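PDB 7A0M: TSC1 N-terminal domain, which probably helps bring the TSC complex to lysosomal membranes by binding phosphoinositide lipids, and so takes part in mTORC1 regulation. Local coordinates for residues H376-P380 and N381-Y385; N190-N193 and A194-R198; N231-Q234 and S235-K238. One frame throughout, in Å; residues are numbered along the deposited sequence.

Contact 1 of 3, residues H376-P380 and N381-Y385; sequences HLLHP and NFYEY
His379 and Asn381 lie side by side and point the same way, and the imidazole reaches forward past Pro380 to the backbone N of Asn381. Atom ND1 of His379 accepts the amide hydrogen of Asn381 N at 2.9 Å, a nearly straight bond (167°) that enters in the plane of the ring. With CG anti to the backbone nitrogen (chi1 -162°), the ring swings to the side of its own carbonyl, where that N-H can be met. The Asn381 side-chain amide plane stands steeply to the ring, OD1 lying 3.1 Å from His379 CE1, while ND2 bonds to Glu390. Because NE2 of His379 bonds to the carbonyl of Gly332, both ring nitrogens are engaged and the rotation of the ring is fixed. With a leucine in place of His379, the backbone N-H of Asn381 would probably lose its acceptor and the Gly332 carbonyl its partner. Phe382 brings CD2 to 3.7 Å from His379 CB, and CD1 of Leu378 reaches the same CD2 at 3.6 Å; the other leucine methyl, CD2, approaches Tyr383 CE1 more loosely. A water donates to both Pro380 O and Glu384 OE1. Across the dimer interface Arg373 of the second subunit bonds to Leu378 O, and Phe382 of that subunit meets the Phe382 ring. Phe382 N to His379 O (3.1 Å) and Tyr383 N to Pro380 O (2.9 Å) are successive i+3 to i bonds, the mark of a short 3-10 helix, here between helices 357-373 and 389-392.

Contact 2 of 3, residues N190-N193 and A194-R198; sequences NALN and AFVLR
The carbonyl oxygen of Leu192 is gripped by two amides of the next turn. Val196 N donates to Leu192 O at 3.0 Å from within the carbonyl plane, whereas the bond from Phe195 N to the same oxygen is weak. A methyl crowds in as well: Val196 CG2 sits 3.3 Å from Leu192 O, placed there because CG2 is anti to the carbonyl carbon of its own residue, and it also faces Leu192 CG at 4.2 Å. One residue on, Leu197 N bonds to Asn193 O at 3.1 Å with a moderate tilt from the carbonyl plane. The Leu197 side chain lies alongside the acceptor, CG 3.4 Å from Asn193 O and CD1 3.7 Å from Asn193 ND2. The other end of that side-chain amide, OD1, bonds to Asn231, linking this helix to helix 228-238. Phe195 presents a ring edge to Ala191 O, with CD1 3.6 Å away, while its side chain packs on Leu149 and Met153 of helix 142-153. Leu192 and Val196 both face helix 199-214. Together these i+4 to i bonds and the i, i+4 side-chain pairs are typical of a regular alpha-helix, here helix 185-196, packed against helices 142-153, 199-214 and 228-238.

Contact 3 of 3, residues N231-Q234 and S235-K238; sequences NILQ and SLQK
Lys238 NZ donates to the side-chain oxygen of Gln234, NZ and OE1 standing 2.8 Å apart. The ammonium group comes in at a C=O to donor angle of 124°, tilted from the amide plane. Both chains are stretched out to make this meeting: Gln234 has CG anti to its own nitrogen (chi1 -170°), and Lys238, with CG beside its nitrogen, runs extended, obliquely back toward Gln234. Their aliphatic parts touch on the way, Lys238 CD resting 3.7 Å from Gln234 CG, so the polar link is backed by apolar contact. In the backbone, the bonds of the earlier turn are firm, Ser235 N to Asn231 O at 2.9 Å and Leu236 N to Ile232 O at 3.1 Å. They slacken toward the C-terminal end, where Gln234 O receives only weak bonds from Gln237 N and Lys238 N, and Gln237 CG lies 3.3 Å from Leu233 O. Ser235 OG bonds to Asp239, just past the helix. On the apolar flank formed by Ile232, Leu233 and Leu236, Leu236 CD1 touches both Leu233 CD2 (4.1 Å) and Ile232 CG2 (4.2 Å). That flank is buried among three helices: Ile232 meets Phe206 and Leu209 of helix 199-214, Leu233 and Leu236 pack on Leu252 of helix 242-255, and both leucines also touch Ile273 of helix 267-278, as does Gln237.

From the N terminus the chain passes first through contact 2, then contact 3 and finally contact 1. Each joins directly consecutive segments, so none closes a long loop; the three follow in series, without nesting or crossing. Contacts 2 and 3 lie on helices 185-196 and 228-238, separated in sequence by helix 199-214, on which both pack. Their centres are 13 Å apart, and they meet through Asn193 OD1 and Asn231 ND2 at 2.6 Å, a probable hydrogen bond. Contact 1 belongs to the C-terminal part of the domain, at the interface with the second subunit; its nearest atoms are about 17 Å from contact 3 and about 27 Å from contact 2.

Contact 1 of 3, residues H376-P380 and N381-Y385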
ATOM      1  N   HIS B 376      -1.191   3.004   2.775  1.00 39.40           N
ATOM      2  CA  HIS B 376      -0.207   2.091   3.335  1.00 40.18           C
ATOM      3  C   HIS B 376       0.182   1.013   2.334  1.00 44.32           C
ATOM      4  O   HIS B 376      -0.677   0.425   1.669  1.00 42.01           O
ATOM      5  CB  HIS B 376      -0.732   1.450   4.622  1.00 51.33           C
ATOM      6  CG  HIS B 376      -0.821   2.405   5.772  1.00 47.27           C
ATOM      7  ND1 HIS B 376      -1.853   3.307   5.912  1.00 44.79           N
ATOM      8  CD2 HIS B 376       0.002   2.608   6.828  1.00 32.94           C
ATOM      9  CE1 HIS B 376      -1.667   4.020   7.008  1.00 39.97           C
ATOM     10  NE2 HIS B 376      -0.548   3.615   7.583  1.00 46.36           N
ATOM     11  N   LEU B 377       1.485   0.759   2.245  1.00 39.70           N
ATOM     12  CA  LEU B 377       2.019  -0.306   1.413  1.00 41.66           C
ATOM     13  C   LEU B 377       1.704  -1.671   2.020  1.00 44.48           C
ATOM     14  O   LEU B 377       1.342  -1.792   3.194  1.00 47.14           O
ATOM     15  CB  LEU B 377       3.532  -0.151   1.255  1.00 32.59           C
ATOM     16  CG  LEU B 377       4.038   1.155   0.641  1.00 42.38           C
ATOM     17  CD1 LEU B 377       5.518   1.338   0.941  1.00 35.32           C
ATOM     18  CD2 LEU B 377       3.784   1.178  -0.857  1.00 35.17           C
ATOM     19  N   LEU B 378       1.841  -2.709   1.196  1.00 42.36           N
ATOM     20  CA  LEU B 378       1.734  -4.074   1.692  1.00 36.04           C
ATOM     21  C   LEU B 378       2.799  -4.336   2.753  1.00 44.18           C
ATOM     22  O   LEU B 378       3.978  -4.026   2.558  1.00 39.91           O
ATOM     23  CB  LEU B 378       1.877  -5.069   0.540  1.00 41.84           C
ATOM     24  CG  LEU B 378       1.773  -6.551   0.913  1.00 45.21           C
ATOM     25  CD1 LEU B 378       0.371  -6.893   1.400  1.00 38.92           C
ATOM     26  CD2 LEU B 378       2.170  -7.434  -0.260  1.00 40.72           C
ATOM     27  N   HIS B 379       2.375  -4.908   3.876  1.00 43.51           N
ATOM     28  CA  HIS B 379       3.264  -5.121   5.010  1.00 43.35           C
ATOM     29  C   HIS B 379       4.107  -6.376   4.789  1.00 39.49           C
ATOM     30  O   HIS B 379       3.602  -7.379   4.277  1.00 39.57           O
ATOM     31  CB  HIS B 379       2.457  -5.254   6.299  1.00 35.01           C
ATOM     32  CG  HIS B 379       3.260  -5.045   7.544  1.00 43.07           C
ATOM     33  ND1 HIS B 379       4.168  -5.971   8.010  1.00 50.85           N
ATOM     34  CD2 HIS B 379       3.278  -4.022   8.432  1.00 47.67           C
ATOM     35  CE1 HIS B 379       4.719  -5.523   9.124  1.00 49.84           C
ATOM     36  NE2 HIS B 379       4.195  -4.344   9.402  1.00 47.07           N
ATOM     37  N   PRO B 380       5.392  -6.345   5.152  1.00 48.36           N
ATOM     38  CA  PRO B 380       6.227  -7.548   4.991  1.00 49.23           C
ATOM     39  C   PRO B 380       5.738  -8.746   5.790  1.00 43.84           C
ATOM     40  O   PRO B 380       6.088  -9.881   5.442  1.00 48.35           O
ATOM     41  CB  PRO B 380       7.611  -7.088   5.473  1.00 54.47           C
ATOM     42  CG  PRO B 380       7.584  -5.605   5.396  1.00 56.09           C
ATOM     43  CD  PRO B 380       6.167  -5.183   5.620  1.00 53.20           C
ATOM     44  N   ASN B 381       4.949  -8.533   6.849  1.00 41.59           N
ATOM     45  CA  ASN B 381       4.428  -9.653   7.628  1.00 42.19           C
ATOM     46  C   ASN B 381       3.585 -10.588   6.774  1.00 40.05           C
ATOM     47  O   ASN B 381       3.513 -11.790   7.056  1.00 50.19           O
ATOM     48  CB  ASN B 381       3.609  -9.137   8.812  1.00 39.60           C
ATOM     49  CG  ASN B 381       4.477  -8.696   9.970  1.00 42.62           C
ATOM     50  OD1 ASN B 381       5.658  -8.393   9.796  1.00 39.26           O
ATOM     51  ND2 ASN B 381       3.898  -8.668  11.164  1.00 34.11           N
ATOM     52  N   PHE B 382       2.945 -10.061   5.731  1.00 33.69           N
ATOM     53  CA  PHE B 382       2.124 -10.895   4.864  1.00 37.33           C
ATOM     54  C   PHE B 382       2.961 -11.889   4.065  1.00 38.30           C
ATOM     55  O   PHE B 382       2.399 -12.833   3.502  1.00 51.69           O
ATOM     56  CB  PHE B 382       1.280 -10.019   3.934  1.00 35.65           C
ATOM     57  CG  PHE B 382       0.175  -9.274   4.641  1.00 46.03           C
ATOM     58  CD1 PHE B 382      -0.972  -9.932   5.057  1.00 40.06           C
ATOM     59  CD2 PHE B 382       0.284  -7.915   4.891  1.00 43.03           C
ATOM     60  CE1 PHE B 382      -1.984  -9.250   5.708  1.00 39.28           C
ATOM     61  CE2 PHE B 382      -0.726  -7.230   5.543  1.00 38.50           C
ATOM     62  CZ  PHE B 382      -1.861  -7.899   5.951  1.00 34.42           C
ATOM     63  N   TYR B 383       4.283 -11.703   4.014  1.00 53.67           N
ATOM     64  CA  TYR B 383       5.203 -12.668   3.428  1.00 58.70           C
ATOM     65  C   TYR B 383       5.832 -13.585   4.456  1.00 47.74           C
ATOM     66  O   TYR B 383       6.611 -14.464   4.079  1.00 48.95           O
ATOM     67  CB  TYR B 383       6.397 -11.957   2.780  1.00 60.46           C
ATOM     68  CG  TYR B 383       6.213 -11.184   1.505  1.00 55.01           C
ATOM     69  CD1 TYR B 383       5.071 -11.304   0.734  1.00 49.67           C
ATOM     70  CD2 TYR B 383       7.214 -10.327   1.067  1.00 51.71           C
ATOM     71  CE1 TYR B 383       4.934 -10.583  -0.443  1.00 52.76           C
ATOM     72  CE2 TYR B 383       7.085  -9.612  -0.095  1.00 56.96           C
ATOM     73  CZ  TYR B 383       5.946  -9.743  -0.847  1.00 60.13           C
ATOM     74  OH  TYR B 383       5.839  -9.017  -2.006  1.00 69.66           O
ATOM     75  N   GLU B 384       5.503 -13.434   5.731  1.00 53.66           N
ATOM     76  CA  GLU B 384       6.383 -14.034   6.719  1.00 55.90           C
ATOM     77  C   GLU B 384       5.622 -14.764   7.817  1.00 52.46           C
ATOM     78  O   GLU B 384       6.109 -15.759   8.363  1.00 63.51           O
ATOM     79  CB  GLU B 384       7.285 -12.931   7.282  1.00 57.77           C
ATOM     80  CG  GLU B 384       8.524 -13.389   8.005  1.00 68.97           C
ATOM     81  CD  GLU B 384       9.588 -12.304   8.020  1.00 75.96           C
ATOM     82  OE1 GLU B 384       9.353 -11.234   7.418  1.00 73.01           O
ATOM     83  OE2 GLU B 384      10.659 -12.516   8.620  1.00 76.20           O
ATOM     84  N   TYR B 385       4.429 -14.281   8.151  1.00 43.55           N
ATOM     85  CA  TYR B 385       3.706 -14.771   9.312  1.00 46.31           C
ATOM     86  C   TYR B 385       2.282 -15.139   8.938  1.00 41.91           C
ATOM     87  O   TYR B 385       1.736 -14.691   7.928  1.00 51.02           O
ATOM     88  CB  TYR B 385       3.691 -13.725  10.436  1.00 48.69           C
ATOM     89  CG  TYR B 385       5.073 -13.289  10.849  1.00 55.87           C
ATOM     90  CD1 TYR B 385       5.854 -14.092  11.669  1.00 65.93           C
ATOM     91  CD2 TYR B 385       5.607 -12.089  10.411  1.00 56.68           C
ATOM     92  CE1 TYR B 385       7.127 -13.705  12.045  1.00 68.08           C
ATOM     93  CE2 TYR B 385       6.878 -11.696  10.784  1.00 53.56           C
ATOM     94  CZ  TYR B 385       7.632 -12.508  11.600  1.00 63.84           C
ATOM     95  OH  TYR B 385       8.898 -12.121  11.973  1.00 66.13           O
TER
HETATM   96  O   HOH W   1       9.189 -10.249   4.643  1.00 50.67           O

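Contact 2 of 3, residues N190-N193 and A194-R198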
ATOM      1  N   ASN B 190       3.050   5.925  38.193  1.00 52.75           N
ATOM      2  CA  ASN B 190       2.150   5.582  39.290  1.00 49.02           C
ATOM      3  C   ASN B 190       1.539   6.837  39.900  1.00 69.10           C
ATOM      4  O   ASN B 190       0.329   6.895  40.152  1.00 78.95           O
ATOM      5  CB  ASN B 190       2.891   4.777  40.358  1.00 52.30           C
ATOM      6  CG  ASN B 190       2.738   3.281  40.176  1.00 61.51           C
ATOM      7  OD1 ASN B 190       3.720   2.538  40.185  1.00 55.29           O
ATOM      8  ND2 ASN B 190       1.500   2.830  40.007  1.00 63.61           N
ATOM      9  N   ALA B 191       2.368   7.853  40.149  1.00 64.15           N
ATOM     10  CA  ALA B 191       1.869   9.102  40.714  1.00 57.75           C
ATOM     11  C   ALA B 191       0.961   9.834  39.733  1.00 56.82           C
ATOM     12  O   ALA B 191      -0.013  10.476  40.142  1.00 63.30           O
ATOM     13  CB  ALA B 191       3.041   9.989  41.132  1.00 47.54           C
ATOM     14  N   LEU B 192       1.266   9.757  38.434  1.00 57.17           N
ATOM     15  CA  LEU B 192       0.438  10.433  37.441  1.00 59.79           C
ATOM     16  C   LEU B 192      -0.925   9.769  37.297  1.00 55.57           C
ATOM     17  O   LEU B 192      -1.906  10.439  36.954  1.00 65.11           O
ATOM     18  CB  LEU B 192       1.158  10.469  36.092  1.00 56.56           C
ATOM     19  CG  LEU B 192       0.484  11.281  34.983  1.00 55.28           C
ATOM     20  CD1 LEU B 192       0.443  12.757  35.352  1.00 59.61           C
ATOM     21  CD2 LEU B 192       1.187  11.074  33.652  1.00 53.34           C
ATOM     22  N   ASN B 193      -1.005   8.460  37.554  1.00 47.87           N
ATOM     23  CA  ASN B 193      -2.264   7.739  37.390  1.00 54.91           C
ATOM     24  C   ASN B 193      -3.360   8.294  38.291  1.00 53.68           C
ATOM     25  O   ASN B 193      -4.538   8.280  37.913  1.00 53.45           O
ATOM     26  CB  ASN B 193      -2.052   6.250  37.664  1.00 58.79           C
ATOM     27  CG  ASN B 193      -3.320   5.437  37.483  1.00 61.92           C
ATOM     28  OD1 ASN B 193      -3.734   5.153  36.358  1.00 58.32           O
ATOM     29  ND2 ASN B 193      -3.942   5.057  38.592  1.00 46.05           N
ATOM     30  N   ALA B 194      -3.000   8.772  39.485  1.00 62.33           N
ATOM     31  CA  ALA B 194      -3.995   9.357  40.380  1.00 62.78           C
ATOM     32  C   ALA B 194      -4.656  10.579  39.754  1.00 61.00           C
ATOM     33  O   ALA B 194      -5.866  10.784  39.905  1.00 68.27           O
ATOM     34  CB  ALA B 194      -3.350   9.720  41.716  1.00 54.21           C
ATOM     35  N   PHE B 195      -3.880  11.403  39.048  1.00 48.45           N
ATOM     36  CA  PHE B 195      -4.437  12.577  38.389  1.00 47.25           C
ATOM     37  C   PHE B 195      -5.161  12.236  37.092  1.00 59.84           C
ATOM     38  O   PHE B 195      -6.025  13.008  36.661  1.00 60.90           O
ATOM     39  CB  PHE B 195      -3.336  13.606  38.120  1.00 51.70           C
ATOM     40  CG  PHE B 195      -2.798  14.255  39.364  1.00 58.57           C
ATOM     41  CD1 PHE B 195      -1.769  13.670  40.083  1.00 60.41           C
ATOM     42  CD2 PHE B 195      -3.324  15.456  39.814  1.00 55.92           C
ATOM     43  CE1 PHE B 195      -1.278  14.270  41.230  1.00 55.45           C
ATOM     44  CE2 PHE B 195      -2.835  16.061  40.956  1.00 53.47           C
ATOM     45  CZ  PHE B 195      -1.811  15.467  41.665  1.00 51.37           C
ATOM     46  N   VAL B 196      -4.827  11.109  36.461  1.00 58.73           N
ATOM     47  CA  VAL B 196      -5.577  10.675  35.286  1.00 55.09           C
ATOM     48  C   VAL B 196      -6.978  10.228  35.680  1.00 58.80           C
ATOM     49  O   VAL B 196      -7.936  10.415  34.918  1.00 59.94           O
ATOM     50  CB  VAL B 196      -4.807   9.563  34.548  1.00 51.14           C
ATOM     51  CG1 VAL B 196      -5.597   9.065  33.347  1.00 59.22           C
ATOM     52  CG2 VAL B 196      -3.444  10.072  34.110  1.00 49.21           C
ATOM     53  N   LEU B 197      -7.131   9.651  36.875  1.00 63.53           N
ATOM     54  CA  LEU B 197      -8.439   9.186  37.320  1.00 65.03           C
ATOM     55  C   LEU B 197      -9.393  10.331  37.632  1.00 64.13           C
ATOM     56  O   LEU B 197     -10.608  10.111  37.676  1.00 71.39           O
ATOM     57  CB  LEU B 197      -8.292   8.282  38.545  1.00 58.99           C
ATOM     58  CG  LEU B 197      -7.614   6.932  38.302  1.00 49.12           C
ATOM     59  CD1 LEU B 197      -7.345   6.222  39.619  1.00 57.22           C
ATOM     60  CD2 LEU B 197      -8.473   6.070  37.392  1.00 58.87           C
ATOM     61  N   ARG B 198      -8.879  11.537  37.853  1.00 69.75           N
ATOM     62  CA  ARG B 198      -9.725  12.700  38.085  1.00 67.84           C
ATOM     63  C   ARG B 198     -10.036  13.379  36.758  1.00 62.45           C
ATOM     64  O   ARG B 198      -9.124  13.716  35.996  1.00 71.09           O
ATOM     65  CB  ARG B 198      -9.053  13.683  39.045  1.00 72.20           C
ATOM     66  CG  ARG B 198      -8.988  13.205  40.491  1.00 77.24           C
ATOM     67  CD  ARG B 198     -10.372  13.084  41.126  1.00 89.44           C
ATOM     68  NE  ARG B 198     -10.900  11.721  41.066  1.00100.11           N
ATOM     69  CZ  ARG B 198     -11.950  11.350  40.339  1.00 96.36           C
ATOM     70  NH1 ARG B 198     -12.603  12.241  39.606  1.00 96.53           N
ATOM     71  NH2 ARG B 198     -12.351  10.086  40.351  1.00 82.71           N
TER

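Contact 3 of 3, residues N231-Q234 and S235-K238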
ATOM      1  N   ASN B 231      -5.776   2.817  32.111  1.00 59.90           N
ATOM      2  CA  ASN B 231      -6.628   3.995  32.200  1.00 53.81           C
ATOM      3  C   ASN B 231      -6.528   4.867  30.956  1.00 43.75           C
ATOM      4  O   ASN B 231      -7.476   5.596  30.639  1.00 39.82           O
ATOM      5  CB  ASN B 231      -6.282   4.804  33.451  1.00 53.74           C
ATOM      6  CG  ASN B 231      -6.844   4.184  34.715  1.00 56.73           C
ATOM      7  OD1 ASN B 231      -7.954   3.652  34.717  1.00 59.76           O
ATOM      8  ND2 ASN B 231      -6.078   4.247  35.798  1.00 44.60           N
ATOM      9  N   ILE B 232      -5.395   4.824  30.253  1.00 43.76           N
ATOM     10  CA  ILE B 232      -5.317   5.449  28.934  1.00 46.40           C
ATOM     11  C   ILE B 232      -6.325   4.803  27.992  1.00 48.17           C
ATOM     12  O   ILE B 232      -7.092   5.488  27.305  1.00 48.27           O
ATOM     13  CB  ILE B 232      -3.887   5.352  28.375  1.00 43.10           C
ATOM     14  CG1 ILE B 232      -2.907   6.115  29.268  1.00 35.32           C
ATOM     15  CG2 ILE B 232      -3.838   5.879  26.947  1.00 45.10           C
ATOM     16  CD1 ILE B 232      -1.454   5.815  28.975  1.00 34.37           C
ATOM     17  N   LEU B 233      -6.332   3.468  27.946  1.00 43.27           N
ATOM     18  CA  LEU B 233      -7.298   2.754  27.118  1.00 46.51           C
ATOM     19  C   LEU B 233      -8.723   2.994  27.604  1.00 54.41           C
ATOM     20  O   LEU B 233      -9.660   3.061  26.800  1.00 59.26           O
ATOM     21  CB  LEU B 233      -6.981   1.260  27.118  1.00 37.94           C
ATOM     22  CG  LEU B 233      -5.566   0.868  26.685  1.00 41.02           C
ATOM     23  CD1 LEU B 233      -5.447  -0.641  26.525  1.00 47.71           C
ATOM     24  CD2 LEU B 233      -5.166   1.577  25.400  1.00 36.03           C
ATOM     25  N   GLN B 234      -8.906   3.118  28.921  1.00 51.65           N
ATOM     26  CA  GLN B 234     -10.239   3.356  29.464  1.00 51.21           C
ATOM     27  C   GLN B 234     -10.772   4.722  29.049  1.00 53.79           C
ATOM     28  O   GLN B 234     -11.963   4.862  28.746  1.00 56.60           O
ATOM     29  CB  GLN B 234     -10.208   3.219  30.986  1.00 53.37           C
ATOM     30  CG  GLN B 234     -11.568   3.216  31.649  1.00 56.88           C
ATOM     31  CD  GLN B 234     -11.575   2.427  32.942  1.00 78.87           C
ATOM     32  OE1 GLN B 234     -12.604   2.321  33.612  1.00 87.76           O
ATOM     33  NE2 GLN B 234     -10.434   1.835  33.284  1.00 84.11           N
ATOM     34  N   SER B 235      -9.911   5.742  29.040  1.00 51.48           N
ATOM     35  CA  SER B 235     -10.317   7.048  28.531  1.00 52.49           C
ATOM     36  C   SER B 235     -10.683   6.973  27.054  1.00 50.45           C
ATOM     37  O   SER B 235     -11.661   7.588  26.615  1.00 62.96           O
ATOM     38  CB  SER B 235      -9.203   8.069  28.756  1.00 40.25           C
ATOM     39  OG  SER B 235      -9.544   9.329  28.200  1.00 48.20           O
ATOM     40  N   LEU B 236      -9.904   6.221  26.272  1.00 42.60           N
ATOM     41  CA  LEU B 236     -10.181   6.088  24.845  1.00 52.28           C
ATOM     42  C   LEU B 236     -11.512   5.390  24.587  1.00 54.21           C
ATOM     43  O   LEU B 236     -12.133   5.609  23.542  1.00 46.19           O
ATOM     44  CB  LEU B 236      -9.040   5.330  24.168  1.00 53.16           C
ATOM     45  CG  LEU B 236      -7.722   6.093  24.016  1.00 50.45           C
ATOM     46  CD1 LEU B 236      -6.566   5.131  23.815  1.00 43.66           C
ATOM     47  CD2 LEU B 236      -7.805   7.072  22.857  1.00 60.23           C
ATOM     48  N   GLN B 237     -11.963   4.548  25.519  1.00 57.96           N
ATOM     49  CA  GLN B 237     -13.210   3.814  25.340  1.00 55.62           C
ATOM     50  C   GLN B 237     -14.429   4.554  25.872  1.00 56.79           C
ATOM     51  O   GLN B 237     -15.541   4.319  25.386  1.00 56.46           O
ATOM     52  CB  GLN B 237     -13.133   2.449  26.031  1.00 59.09           C
ATOM     53  CG  GLN B 237     -12.194   1.450  25.383  1.00 63.45           C
ATOM     54  CD  GLN B 237     -12.208   0.115  26.102  1.00 71.24           C
ATOM     55  OE1 GLN B 237     -11.166  -0.405  26.496  1.00 74.96           O
ATOM     56  NE2 GLN B 237     -13.398  -0.450  26.273  1.00 68.56           N
ATOM     57  N   LYS B 238     -14.255   5.435  26.854  1.00 48.43           N
ATOM     58  CA  LYS B 238     -15.394   5.990  27.578  1.00 54.76           C
ATOM     59  C   LYS B 238     -15.524   7.500  27.475  1.00 64.90           C
ATOM     60  O   LYS B 238     -16.644   8.003  27.360  1.00 66.53           O
ATOM     61  CB  LYS B 238     -15.316   5.600  29.062  1.00 57.77           C
ATOM     62  CG  LYS B 238     -15.343   4.104  29.319  1.00 53.91           C
ATOM     63  CD  LYS B 238     -15.110   3.805  30.790  1.00 55.71           C
ATOM     64  CE  LYS B 238     -15.096   2.310  31.058  1.00 61.44           C
ATOM     65  NZ  LYS B 238     -15.168   2.016  32.516  1.00 69.37           N
TER